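Local coordinates for fibronectin type III domain-containing protein (Simiduia agarivorans, PDB 6P2K), which is a family 74 glycoside hydrolase whose part built on seven-bladed beta-propellers, the one described here, probably cleaves xyloglucan-type beta-glucans and binds zinc ions, at residues 16-21 and 120-125; 59-64 and 99-104. All coordinates share one frame; numbering follows the deposited sequence.

Interaction 1 of 2, residues 16-21 and 120-125. With ZN (zinc ion), chain Q.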
loop_
_atom_site.group_PDB
_atom_site.type_symbol
_atom_site.label_atom_id
_atom_site.label_comp_id
_atom_site.label_asym_id
_atom_site.label_seq_id
_atom_site.Cartn_x
_atom_site.Cartn_y
_atom_site.Cartn_z
ATOM N N GLN B 16 18.378 -39.867 4.039
ATOM C CA GLN B 16 17.951 -41.074 3.338
ATOM C C GLN B 16 17.616 -42.185 4.328
ATOM O O GLN B 16 18.416 -42.517 5.206
ATOM C CB GLN B 16 19.044 -41.530 2.369
ATOM C CG GLN B 16 18.703 -42.782 1.573
ATOM C CD GLN B 16 19.739 -43.098 0.503
ATOM O OE1 GLN B 16 20.715 -43.815 0.749
ATOM N NE2 GLN B 16 19.529 -42.562 -0.696
ATOM N N VAL B 17 16.419 -42.747 4.188
ATOM C CA VAL B 17 15.913 -43.769 5.095
ATOM C C VAL B 17 16.123 -45.131 4.452
ATOM O O VAL B 17 15.794 -45.329 3.275
ATOM C CB VAL B 17 14.429 -43.535 5.426
ATOM C CG1 VAL B 17 13.918 -44.614 6.365
ATOM C CG2 VAL B 17 14.235 -42.158 6.039
ATOM N N GLN B 18 16.672 -46.073 5.221
ATOM C CA GLN B 18 16.983 -47.391 4.682
ATOM C C GLN B 18 15.793 -48.338 4.740
ATOM O O GLN B 18 15.532 -49.056 3.769
ATOM C CB GLN B 18 18.171 -47.999 5.428
ATOM C CG GLN B 18 19.384 -47.091 5.480
ATOM C CD GLN B 18 19.928 -46.772 4.099
ATOM O OE1 GLN B 18 20.401 -47.657 3.386
ATOM N NE2 GLN B 18 19.858 -45.502 3.713
ATOM N N ASP B 19 15.054 -48.345 5.849
ATOM C CA ASP B 19 13.948 -49.279 6.005
ATOM C C ASP B 19 13.131 -48.902 7.230
ATOM O O ASP B 19 13.613 -48.219 8.138
ATOM C CB ASP B 19 14.451 -50.721 6.132
ATOM C CG ASP B 19 13.431 -51.732 5.663
ATOM O OD1 ASP B 19 12.373 -51.315 5.146
ATOM O OD2 ASP B 19 13.688 -52.944 5.808
ATOM N N VAL B 20 11.879 -49.355 7.232
ATOM C CA VAL B 20 11.017 -49.344 8.408
ATOM C C VAL B 20 10.417 -50.736 8.520
ATOM O O VAL B 20 9.764 -51.208 7.581
ATOM C CB VAL B 20 9.912 -48.276 8.318
ATOM C CG1 VAL B 20 8.924 -48.443 9.460
ATOM C CG2 VAL B 20 10.518 -46.880 8.328
ATOM N N VAL B 21 10.647 -51.398 9.651
ATOM C CA VAL B 21 10.307 -52.805 9.825
ATOM C C VAL B 21 9.297 -52.939 10.954
ATOM O O VAL B 21 9.534 -52.454 12.067
ATOM C CB VAL B 21 11.558 -53.654 10.114
ATOM C CG1 VAL B 21 11.195 -55.133 10.137
ATOM C CG2 VAL B 21 12.639 -53.377 9.080
ATOM N N GLY B 120 25.232 -57.928 2.678
ATOM C CA GLY B 120 24.631 -56.981 1.759
ATOM C C GLY B 120 24.805 -55.563 2.251
ATOM O O GLY B 120 25.219 -55.316 3.390
ATOM N N TRP B 121 24.466 -54.624 1.361
ATOM C CA TRP B 121 24.555 -53.205 1.717
ATOM C C TRP B 121 23.607 -52.335 0.900
ATOM O O TRP B 121 23.891 -51.142 0.747
ATOM C CB TRP B 121 25.993 -52.713 1.545
ATOM C CG TRP B 121 26.524 -52.947 0.163
ATOM C CD1 TRP B 121 26.468 -52.086 -0.890
ATOM C CD2 TRP B 121 27.180 -54.128 -0.317
ATOM N NE1 TRP B 121 27.055 -52.651 -1.996
ATOM C CE2 TRP B 121 27.498 -53.905 -1.671
ATOM C CE3 TRP B 121 27.532 -55.348 0.266
ATOM C CZ2 TRP B 121 28.152 -54.858 -2.450
ATOM C CZ3 TRP B 121 28.179 -56.292 -0.508
ATOM C CH2 TRP B 121 28.483 -56.041 -1.852
ATOM N N ARG B 122 22.516 -52.878 0.362
ATOM C CA ARG B 122 21.489 -52.117 -0.369
ATOM C C ARG B 122 22.162 -51.400 -1.537
ATOM O O ARG B 122 22.933 -52.035 -2.275
ATOM C CB ARG B 122 20.752 -51.218 0.615
ATOM C CG ARG B 122 20.043 -51.975 1.712
ATOM C CD ARG B 122 19.016 -51.107 2.420
ATOM N NE ARG B 122 18.190 -51.910 3.314
ATOM C CZ ARG B 122 16.948 -52.296 3.040
ATOM N NH1 ARG B 122 16.374 -51.941 1.898
ATOM N NH2 ARG B 122 16.277 -53.036 3.915
ATOM N N ASP B 123 21.907 -50.110 -1.746
ATOM C CA ASP B 123 22.506 -49.334 -2.822
ATOM C C ASP B 123 23.721 -48.537 -2.366
ATOM O O ASP B 123 24.213 -47.692 -3.119
ATOM C CB ASP B 123 21.463 -48.391 -3.423
ATOM C CG ASP B 123 20.766 -47.544 -2.368
ATOM O OD1 ASP B 123 20.555 -48.049 -1.242
ATOM O OD2 ASP B 123 20.433 -46.376 -2.659
ATOM N N ASP B 124 24.213 -48.780 -1.152
ATOM C CA ASP B 124 25.336 -48.020 -0.617
ATOM C C ASP B 124 26.662 -48.548 -1.151
ATOM O O ASP B 124 27.568 -48.862 -0.373
ATOM C CB ASP B 124 25.333 -48.065 0.913
ATOM C CG ASP B 124 24.748 -46.812 1.536
ATOM O OD1 ASP B 124 24.185 -45.969 0.801
ATOM O OD2 ASP B 124 24.854 -46.668 2.771
ATOM N N ASP B 125 26.790 -48.642 -2.478
ATOM C CA ASP B 125 28.011 -49.188 -3.061
ATOM C C ASP B 125 29.216 -48.301 -2.776
ATOM O O ASP B 125 30.349 -48.793 -2.728
ATOM C CB ASP B 125 27.834 -49.384 -4.567
ATOM C CG ASP B 125 27.018 -50.622 -4.901
ATOM O OD1 ASP B 125 27.577 -51.740 -4.840
ATOM O OD2 ASP B 125 25.817 -50.480 -5.219
HETATM ZN ZN ZN Q . 22.526 -44.795 0.735
HETATM O O HOH W 1 23.142 -43.121 1.848
HETATM O O HOH W 2 22.859 -44.079 -1.213
HETATM O O HOH W 3 21.952 -46.789 1.104
#

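Interaction 2 of 2, residues 59-64 and 99-104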
loop_
_atom_site.group_PDB
_atom_site.type_symbol
_atom_site.label_atom_id
_atom_site.label_comp_id
_atom_site.label_asym_id
_atom_site.label_seq_id
_atom_site.Cartn_x
_atom_site.Cartn_y
_atom_site.Cartn_z
ATOM N N ARG B 59 25.416 -47.207 10.418
ATOM C CA ARG B 59 24.837 -47.364 9.083
ATOM C C ARG B 59 24.062 -48.677 9.067
ATOM O O ARG B 59 24.618 -49.750 8.827
ATOM C CB ARG B 59 25.922 -47.329 8.016
ATOM C CG ARG B 59 25.398 -47.199 6.592
ATOM C CD ARG B 59 26.470 -46.670 5.654
ATOM N NE ARG B 59 26.827 -45.285 5.956
ATOM C CZ ARG B 59 26.278 -44.227 5.367
ATOM N NH1 ARG B 59 25.343 -44.390 4.442
ATOM N NH2 ARG B 59 26.665 -43.003 5.700
ATOM N N VAL B 60 22.759 -48.593 9.332
ATOM C CA VAL B 60 21.916 -49.772 9.505
ATOM C C VAL B 60 21.248 -50.118 8.183
ATOM O O VAL B 60 20.615 -49.262 7.553
ATOM C CB VAL B 60 20.866 -49.540 10.603
ATOM C CG1 VAL B 60 19.983 -50.769 10.755
ATOM C CG2 VAL B 60 21.541 -49.198 11.918
ATOM N N PHE B 61 21.374 -51.382 7.770
ATOM C CA PHE B 61 20.777 -51.859 6.533
ATOM C C PHE B 61 19.592 -52.790 6.743
ATOM O O PHE B 61 18.837 -53.018 5.791
ATOM C CB PHE B 61 21.828 -52.583 5.677
ATOM C CG PHE B 61 22.892 -51.681 5.126
ATOM C CD1 PHE B 61 22.557 -50.533 4.430
ATOM C CD2 PHE B 61 24.231 -51.983 5.301
ATOM C CE1 PHE B 61 23.537 -49.702 3.921
ATOM C CE2 PHE B 61 25.214 -51.155 4.795
ATOM C CZ PHE B 61 24.865 -50.013 4.105
ATOM N N ALA B 62 19.403 -53.332 7.945
ATOM C CA ALA B 62 18.326 -54.286 8.171
ATOM C C ALA B 62 18.026 -54.397 9.659
ATOM O O ALA B 62 18.924 -54.291 10.499
ATOM C CB ALA B 62 18.672 -55.667 7.605
ATOM N N VAL B 63 16.750 -54.612 9.968
ATOM C CA VAL B 63 16.283 -54.882 11.324
ATOM C C VAL B 63 15.262 -56.008 11.251
ATOM O O VAL B 63 14.401 -56.020 10.365
ATOM C CB VAL B 63 15.668 -53.629 11.988
ATOM C CG1 VAL B 63 15.165 -53.955 13.386
ATOM C CG2 VAL B 63 16.674 -52.494 12.044
ATOM N N ALA B 64 15.358 -56.959 12.180
ATOM C CA ALA B 64 14.414 -58.067 12.240
ATOM C C ALA B 64 14.119 -58.411 13.692
ATOM O O ALA B 64 15.039 -58.517 14.508
ATOM C CB ALA B 64 14.948 -59.301 11.506
ATOM N N ASN B 99 33.031 -57.020 10.690
ATOM C CA ASN B 99 33.544 -56.492 9.428
ATOM C C ASN B 99 32.808 -57.067 8.219
ATOM O O ASN B 99 33.362 -57.110 7.116
ATOM C CB ASN B 99 35.057 -56.735 9.301
ATOM C CG ASN B 99 35.761 -55.664 8.489
ATOM O OD1 ASN B 99 35.121 -54.848 7.828
ATOM N ND2 ASN B 99 37.088 -55.666 8.533
ATOM N N LYS B 100 31.559 -57.502 8.401
ATOM C CA LYS B 100 30.761 -58.121 7.343
ATOM C C LYS B 100 29.434 -57.381 7.224
ATOM O O LYS B 100 28.542 -57.573 8.051
ATOM C CB LYS B 100 30.516 -59.602 7.635
ATOM C CG LYS B 100 31.758 -60.476 7.632
ATOM C CD LYS B 100 32.471 -60.420 6.296
ATOM C CE LYS B 100 31.639 -61.085 5.210
ATOM N NZ LYS B 100 32.470 -61.541 4.060
ATOM N N SER B 101 29.289 -56.556 6.189
ATOM C CA SER B 101 28.056 -55.794 6.005
ATOM C C SER B 101 26.883 -56.723 5.717
ATOM O O SER B 101 26.932 -57.529 4.782
ATOM C CB SER B 101 28.222 -54.791 4.865
ATOM O OG SER B 101 27.113 -53.915 4.797
ATOM N N ILE B 102 25.818 -56.593 6.508
ATOM C CA ILE B 102 24.647 -57.459 6.422
ATOM C C ILE B 102 23.411 -56.601 6.201
ATOM O O ILE B 102 23.204 -55.606 6.907
ATOM C CB ILE B 102 24.498 -58.324 7.685
ATOM C CG1 ILE B 102 25.690 -59.261 7.808
ATOM C CG2 ILE B 102 23.213 -59.132 7.662
ATOM C CD1 ILE B 102 25.799 -59.858 9.151
ATOM N N ALA B 103 22.580 -56.999 5.231
ATOM C CA ALA B 103 21.402 -56.228 4.860
ATOM C C ALA B 103 20.131 -57.066 4.771
ATOM O O ALA B 103 19.124 -56.578 4.247
ATOM C CB ALA B 103 21.634 -55.512 3.527
ATOM N N SER B 104 20.141 -58.304 5.265
ATOM C CA SER B 104 18.954 -59.150 5.237
ATOM C C SER B 104 19.003 -60.126 6.402
ATOM O O SER B 104 20.043 -60.742 6.652
ATOM C CB SER B 104 18.848 -59.923 3.915
ATOM O OG SER B 104 19.227 -59.127 2.807
#

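Interaction 1 of 2, residues 16-21 and 120-125
With CG anti to the backbone N (chi1 -180°) and the chain extended beyond it, Gln16 carries its amide to the same zinc ion that Asp124 reaches from across the contact. The setting is a beta-propeller: 16-21 runs into the innermost strand of one blade, whereas 120-125 is a loop with a type II' turn from Trp121 to Asp124. Gln16 OE1 binds the zinc at 2.1 Å and Asp124 OD1 binds it at 2.0 Å; three waters complete the five oxygen ligands. The second oxygen of Asp124 pairs with Arg59, which should steady the carboxylate.

Deeper in, Arg122 stretches from CG to NE toward the strand. Its NH2 forms a salt bridge with Asp19 OD2 at 3.2 Å, the carboxylate and guanidinium planes inclined by 56°, while NE donates to Phe61 O. A classic bulge at Gln18 and Asp19, both opposite Ala33, interrupts the regular strand here. A leucine in place of Arg122 would probably leave the buried Asp19 carboxylate without its arginine mate and Phe61 O without this donor. Gln18 O lies over one guanidinium face, above its centre and 3.5 Å from Arg122 NH1.

Interaction 2 of 2, residues 59-64 and 99-104
Ser101 OG is engaged from two directions: it hydrogen-bonds to the carbonyl oxygen of Gly120, and it rests against the Phe61 ring, 3.4 Å from Phe61 CE2. OG stands anti to the backbone N (chi1 -172°), beside the carbonyl carbon, which brings it to the ring. The bond to the Gly120 carbonyl probably offsets the cost of burying the hydroxyl beside the ring.

The rest of the contact is packing between the innermost strands of two successive propeller blades. Strand segments 60-64 and 102-104 approach to 5.1 Å with their directions 47° apart, set round the propeller axis, and they are held by side chains of 60-64 packing on the side chains and backbone of 101-103, without backbone pairing between them. Phe61 and Ala62 form a classic beta bulge opposite Gly76, which allows two consecutive residues to point toward the next blade. Phe61 CB meets Ala103 CB at 3.6 Å, and Ile102 O lies at the ring edge, near its plane, 3.5 Å from Phe61 CB. One step on, the methyl of Ala62 fits against the backbone of Ala103, its CB 3.5 Å from Ala103 C. Such small residues suit the close approach of the strands.

The far rim of the Phe61 ring touches Asp124, a zinc ligand, and the Phe61 side chain comes within about 6 Å of the ion. Strand 72-77 pairs with strand 60-66 within its own blade; Val60, pointing away from 99-104, packs against Ala33 of strand 30-34, so that strand 60-66 lies between the blades on its two flanks.

How the interactions relate
From the N terminus, three consecutive four-stranded blades begin with strands 17-22, 60-66 and 102-108. Interaction 2 closes the shorter loop, joining the second blade to the third, and both of its segments fall within the 98 residues that separate those of interaction 1. The wider closure comes when the chain, leaving strand 114-119 of the third blade, sends 120-125 back to the first. The two contacts, with centres about 8 Å apart, touch directly: Gly120 N probably bonds to Ser101 O at 2.7 Å, and Gln18 CG packs on Val60 O at 3.2 Å. In this propeller, adjacent blades are coupled by packing and the first and third by a loop, here with zinc.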